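Local atomic coordinates of protein B (Streptococcus agalactiae, PDB entry 5H6I), a protein that binds the Fc region of IgG and, as the secreted CAMP factor of group B streptococci, acts as a membrane-permeabilizing, pore-forming toxin. Residues V205-V219 with E233-L245. Sequence-based numbering, arbitrary orientation.
Sequences VYNTLNKAITHAVGV and EIVTLQAALQTAL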
loop_
_atom_site.group_PDB
_atom_site.type_symbol
_atom_site.label_atom_id
_atom_site.label_comp_id
_atom_site.label_asym_id
_atom_site.label_seq_id
_atom_site.Cartn_x
_atom_site.Cartn_y
_atom_site.Cartn_z
ATOM N N VAL A 205 3.785 -9.956 34.028
ATOM C CA VAL A 205 3.806 -8.709 33.272
ATOM C C VAL A 205 3.685 -8.996 31.780
ATOM O O VAL A 205 2.936 -8.323 31.061
ATOM C CB VAL A 205 5.083 -7.914 33.603
ATOM C CG1 VAL A 205 5.357 -6.866 32.538
ATOM C CG2 VAL A 205 4.965 -7.270 34.976
ATOM N N TYR A 206 4.412 -10.006 31.296
ATOM C CA TYR A 206 4.280 -10.425 29.904
ATOM C C TYR A 206 2.861 -10.888 29.601
ATOM O O TYR A 206 2.331 -10.624 28.515
ATOM C CB TYR A 206 5.288 -11.537 29.601
ATOM C CG TYR A 206 5.209 -12.105 28.198
ATOM C CD1 TYR A 206 4.362 -13.167 27.902
ATOM C CD2 TYR A 206 5.994 -11.589 27.175
ATOM C CE1 TYR A 206 4.288 -13.689 26.623
ATOM C CE2 TYR A 206 5.929 -12.108 25.895
ATOM C CZ TYR A 206 5.076 -13.155 25.624
ATOM O OH TYR A 206 5.008 -13.671 24.350
ATOM N N ASN A 207 2.228 -11.579 30.552
ATOM C CA ASN A 207 0.883 -12.099 30.326
ATOM C C ASN A 207 -0.142 -10.974 30.241
ATOM O O ASN A 207 -1.033 -11.004 29.384
ATOM C CB ASN A 207 0.511 -13.082 31.435
ATOM C CG ASN A 207 -0.583 -14.046 31.019
ATOM O OD1 ASN A 207 -1.160 -13.922 29.939
ATOM N ND2 ASN A 207 -0.874 -15.015 31.878
ATOM N N THR A 208 -0.036 -9.973 31.120
ATOM C CA THR A 208 -1.000 -8.877 31.106
ATOM C C THR A 208 -0.852 -8.025 29.851
ATOM O O THR A 208 -1.850 -7.545 29.301
ATOM C CB THR A 208 -0.843 -8.014 32.359
ATOM O OG1 THR A 208 0.518 -7.580 32.479
ATOM C CG2 THR A 208 -1.238 -8.800 33.603
ATOM N N LEU A 209 0.382 -7.824 29.384
ATOM C CA LEU A 209 0.585 -7.067 28.152
ATOM C C LEU A 209 0.051 -7.831 26.947
ATOM O O LEU A 209 -0.525 -7.233 26.030
ATOM C CB LEU A 209 2.067 -6.742 27.970
ATOM C CG LEU A 209 2.456 -6.044 26.663
ATOM C CD1 LEU A 209 1.626 -4.784 26.450
ATOM C CD2 LEU A 209 3.942 -5.721 26.645
ATOM N N ASN A 210 0.228 -9.154 26.933
ATOM C CA ASN A 210 -0.314 -9.964 25.851
ATOM C C ASN A 210 -1.838 -9.978 25.849
ATOM O O ASN A 210 -2.441 -10.224 24.799
ATOM C CB ASN A 210 0.226 -11.391 25.947
ATOM C CG ASN A 210 1.301 -11.675 24.920
ATOM O OD1 ASN A 210 2.009 -10.771 24.483
ATOM N ND2 ASN A 210 1.430 -12.938 24.531
ATOM N N LYS A 211 -2.471 -9.718 26.996
ATOM C CA LYS A 211 -3.926 -9.615 27.025
ATOM C C LYS A 211 -4.402 -8.355 26.313
ATOM O O LYS A 211 -5.418 -8.378 25.608
ATOM C CB LYS A 211 -4.431 -9.636 28.469
ATOM C CG LYS A 211 -4.345 -10.995 29.146
ATOM C CD LYS A 211 -4.627 -10.882 30.637
ATOM C CE LYS A 211 -4.442 -12.214 31.344
ATOM N NZ LYS A 211 -4.574 -12.075 32.821
ATOM N N ALA A 212 -3.678 -7.247 26.483
ATOM C CA ALA A 212 -4.066 -6.004 25.828
ATOM C C ALA A 212 -3.791 -6.047 24.331
ATOM O O ALA A 212 -4.527 -5.433 23.550
ATOM C CB ALA A 212 -3.338 -4.824 26.467
ATOM N N ILE A 213 -2.738 -6.753 23.913
ATOM C CA ILE A 213 -2.474 -6.915 22.487
ATOM C C ILE A 213 -3.583 -7.731 21.835
ATOM O O ILE A 213 -4.119 -7.356 20.787
ATOM C CB ILE A 213 -1.093 -7.556 22.265
ATOM C CG1 ILE A 213 0.013 -6.643 22.796
ATOM C CG2 ILE A 213 -0.875 -7.856 20.790
ATOM C CD1 ILE A 213 1.393 -7.262 22.745
ATOM N N THR A 214 -3.946 -8.860 22.454
ATOM C CA THR A 214 -5.049 -9.666 21.941
ATOM C C THR A 214 -6.361 -8.891 21.959
ATOM O O THR A 214 -7.189 -9.049 21.054
ATOM C CB THR A 214 -5.176 -10.956 22.755
ATOM O OG1 THR A 214 -3.961 -11.711 22.650
ATOM C CG2 THR A 214 -6.333 -11.806 22.250
ATOM N N HIS A 215 -6.563 -8.041 22.970
ATOM C CA HIS A 215 -7.778 -7.234 23.024
ATOM C C HIS A 215 -7.807 -6.199 21.907
ATOM O O HIS A 215 -8.865 -5.934 21.325
ATOM C CB HIS A 215 -7.898 -6.556 24.389
ATOM C CG HIS A 215 -9.040 -5.593 24.485
ATOM N ND1 HIS A 215 -8.902 -4.246 24.228
ATOM C CD2 HIS A 215 -10.341 -5.782 24.808
ATOM C CE1 HIS A 215 -10.068 -3.647 24.390
ATOM N NE2 HIS A 215 -10.959 -4.558 24.742
ATOM N N ALA A 216 -6.654 -5.597 21.596
ATOM C CA ALA A 216 -6.598 -4.642 20.496
ATOM C C ALA A 216 -6.876 -5.315 19.159
ATOM O O ALA A 216 -7.452 -4.691 18.259
ATOM C CB ALA A 216 -5.238 -3.945 20.471
ATOM N N VAL A 217 -6.477 -6.580 19.009
ATOM C CA VAL A 217 -6.796 -7.324 17.794
ATOM C C VAL A 217 -8.299 -7.518 17.665
ATOM O O VAL A 217 -8.845 -7.493 16.554
ATOM C CB VAL A 217 -6.045 -8.671 17.783
ATOM C CG1 VAL A 217 -6.426 -9.493 16.563
ATOM C CG2 VAL A 217 -4.542 -8.442 17.816
ATOM N N GLY A 218 -8.994 -7.701 18.789
ATOM C CA GLY A 218 -10.443 -7.809 18.740
ATOM C C GLY A 218 -11.108 -6.529 18.276
ATOM O O GLY A 218 -12.115 -6.565 17.563
ATOM N N VAL A 219 -10.557 -5.379 18.672
ATOM C CA VAL A 219 -11.076 -4.104 18.189
ATOM C C VAL A 219 -10.809 -3.953 16.698
ATOM O O VAL A 219 -11.664 -3.472 15.944
ATOM C CB VAL A 219 -10.468 -2.942 18.997
ATOM C CG1 VAL A 219 -10.750 -1.609 18.321
ATOM C CG2 VAL A 219 -11.008 -2.948 20.419
ATOM N N GLU A 233 -8.349 2.702 21.629
ATOM C CA GLU A 233 -7.663 1.416 21.702
ATOM C C GLU A 233 -6.164 1.570 21.484
ATOM O O GLU A 233 -5.372 0.828 22.077
ATOM C CB GLU A 233 -8.253 0.445 20.680
ATOM C CG GLU A 233 -7.816 -1.000 20.871
ATOM C CD GLU A 233 -8.217 -1.552 22.224
ATOM O OE1 GLU A 233 -9.314 -1.201 22.708
ATOM O OE2 GLU A 233 -7.436 -2.336 22.805
ATOM N N ILE A 234 -5.756 2.523 20.643
ATOM C CA ILE A 234 -4.333 2.783 20.450
ATOM C C ILE A 234 -3.715 3.326 21.731
ATOM O O ILE A 234 -2.604 2.940 22.115
ATOM C CB ILE A 234 -4.126 3.740 19.261
ATOM C CG1 ILE A 234 -4.438 3.030 17.939
ATOM C CG2 ILE A 234 -2.709 4.296 19.254
ATOM C CD1 ILE A 234 -4.225 3.897 16.713
ATOM N N VAL A 235 -4.429 4.218 22.422
ATOM C CA VAL A 235 -3.926 4.787 23.668
ATOM C C VAL A 235 -3.965 3.754 24.788
ATOM O O VAL A 235 -3.055 3.688 25.624
ATOM C CB VAL A 235 -4.725 6.055 24.027
ATOM C CG1 VAL A 235 -4.748 6.277 25.533
ATOM C CG2 VAL A 235 -4.154 7.269 23.306
ATOM N N THR A 236 -5.016 2.933 24.823
ATOM C CA THR A 236 -5.103 1.882 25.834
ATOM C C THR A 236 -3.969 0.878 25.685
ATOM O O THR A 236 -3.351 0.474 26.678
ATOM C CB THR A 236 -6.456 1.175 25.746
ATOM O OG1 THR A 236 -7.504 2.129 25.955
ATOM C CG2 THR A 236 -6.553 0.079 26.796
ATOM N N LEU A 237 -3.675 0.466 24.449
ATOM C CA LEU A 237 -2.569 -0.457 24.228
ATOM C C LEU A 237 -1.231 0.207 24.529
ATOM O O LEU A 237 -0.325 -0.429 25.079
ATOM C CB LEU A 237 -2.601 -0.988 22.795
ATOM C CG LEU A 237 -1.524 -2.016 22.440
ATOM C CD1 LEU A 237 -1.667 -3.267 23.297
ATOM C CD2 LEU A 237 -1.576 -2.369 20.964
ATOM N N GLN A 238 -1.089 1.489 24.180
ATOM C CA GLN A 238 0.129 2.214 24.523
ATOM C C GLN A 238 0.280 2.347 26.033
ATOM O O GLN A 238 1.395 2.278 26.562
ATOM C CB GLN A 238 0.127 3.592 23.862
ATOM C CG GLN A 238 0.599 3.590 22.418
ATOM C CD GLN A 238 0.593 4.975 21.802
ATOM O OE1 GLN A 238 -0.230 5.819 22.152
ATOM N NE2 GLN A 238 1.516 5.215 20.878
ATOM N N ALA A 239 -0.835 2.537 26.743
ATOM C CA ALA A 239 -0.784 2.586 28.200
ATOM C C ALA A 239 -0.448 1.224 28.792
ATOM O O ALA A 239 0.201 1.148 29.841
ATOM C CB ALA A 239 -2.112 3.096 28.758
ATOM N N ALA A 240 -0.881 0.142 28.140
ATOM C CA ALA A 240 -0.547 -1.191 28.624
ATOM C C ALA A 240 0.919 -1.524 28.386
ATOM O O ALA A 240 1.500 -2.324 29.127
ATOM C CB ALA A 240 -1.444 -2.232 27.958
ATOM N N LEU A 241 1.530 -0.928 27.359
ATOM C CA LEU A 241 2.955 -1.144 27.130
ATOM C C LEU A 241 3.794 -0.418 28.173
ATOM O O LEU A 241 4.753 -0.984 28.710
ATOM C CB LEU A 241 3.338 -0.694 25.721
ATOM C CG LEU A 241 4.819 -0.820 25.363
ATOM C CD1 LEU A 241 5.288 -2.260 25.517
ATOM C CD2 LEU A 241 5.076 -0.318 23.952
ATOM N N GLN A 242 3.447 0.836 28.478
ATOM C CA GLN A 242 4.161 1.565 29.520
ATOM C C GLN A 242 3.905 0.966 30.896
ATOM O O GLN A 242 4.751 1.083 31.789
ATOM C CB GLN A 242 3.764 3.042 29.497
ATOM C CG GLN A 242 4.737 3.930 28.735
ATOM C CD GLN A 242 5.180 3.317 27.420
ATOM O OE1 GLN A 242 6.333 2.910 27.268
ATOM N NE2 GLN A 242 4.266 3.249 26.459
ATOM N N THR A 243 2.747 0.328 31.086
ATOM C CA THR A 243 2.504 -0.410 32.321
ATOM C C THR A 243 3.466 -1.584 32.448
ATOM O O THR A 243 4.007 -1.844 33.530
ATOM C CB THR A 243 1.053 -0.893 32.366
ATOM O OG1 THR A 243 0.181 0.224 32.574
ATOM C CG2 THR A 243 0.852 -1.904 33.488
ATOM N N ALA A 244 3.703 -2.298 31.346
ATOM C CA ALA A 244 4.630 -3.422 31.365
ATOM C C ALA A 244 6.086 -2.977 31.420
ATOM O O ALA A 244 6.956 -3.788 31.752
ATOM C CB ALA A 244 4.405 -4.310 30.141
ATOM N N LEU A 245 6.370 -1.713 31.108
ATOM C CA LEU A 245 7.737 -1.213 31.061
ATOM C C LEU A 245 8.148 -0.451 32.313
ATOM O O LEU A 245 9.325 -0.098 32.441
ATOM C CB LEU A 245 7.928 -0.308 29.837
ATOM C CG LEU A 245 7.963 -1.010 28.478
ATOM C CD1 LEU A 245 7.959 0.007 27.347
ATOM C CD2 LEU A 245 9.170 -1.925 28.381
HETATM O O HOH W 1 -6.024 -3.301 24.898
#
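His215 and Glu233 meet at one end of the contact, where the imidazole donates from ND1 to Glu233 OE2 over 2.8 Å. The bond is bent, with an N-H...O angle of 139°; it arrives on the syn side of the carboxylate but tilted out of its plane, which is turned 49° from that of the ring. A water donates to the same OE2 and to Ala212 O, at 2.9 Å from the latter, so the carboxylate oxygen takes two hydrogen bonds and is tied to the backbone of the facing helix. In Glu233, chi1 (-168°) puts CG anti to the backbone N and against Val219, and the bend at chi2 then swings the carboxylate toward His215 and Ala216, with OE2 3.6 Å from Ala216 CB. These residues join two nearly antiparallel helices, with axes 9.3 Å from each other, forming a helical hairpin in the C-terminal three-helix bundle completed by helix 179-196. Alanines permit the close spacing: Ala212 CB lies 3.5 Å from Ala240 CB. Beside this pair, Leu237 CD1 packs over the carbonyl of Ala212 and touches Ile213 CG1 at 3.8 Å, while CD2 reaches Ala216. Leu209 spreads its two methyls, CD1 against Ala240 O and CD2 touching both Leu241 CD1 and Ala244 CB. At the far end Val205 CG1 sits 3.6 Å from Ala244 CB. Helix 179-196 backs this apolar layer, Arg190 touching Ile213 and Thr189 touching Leu237.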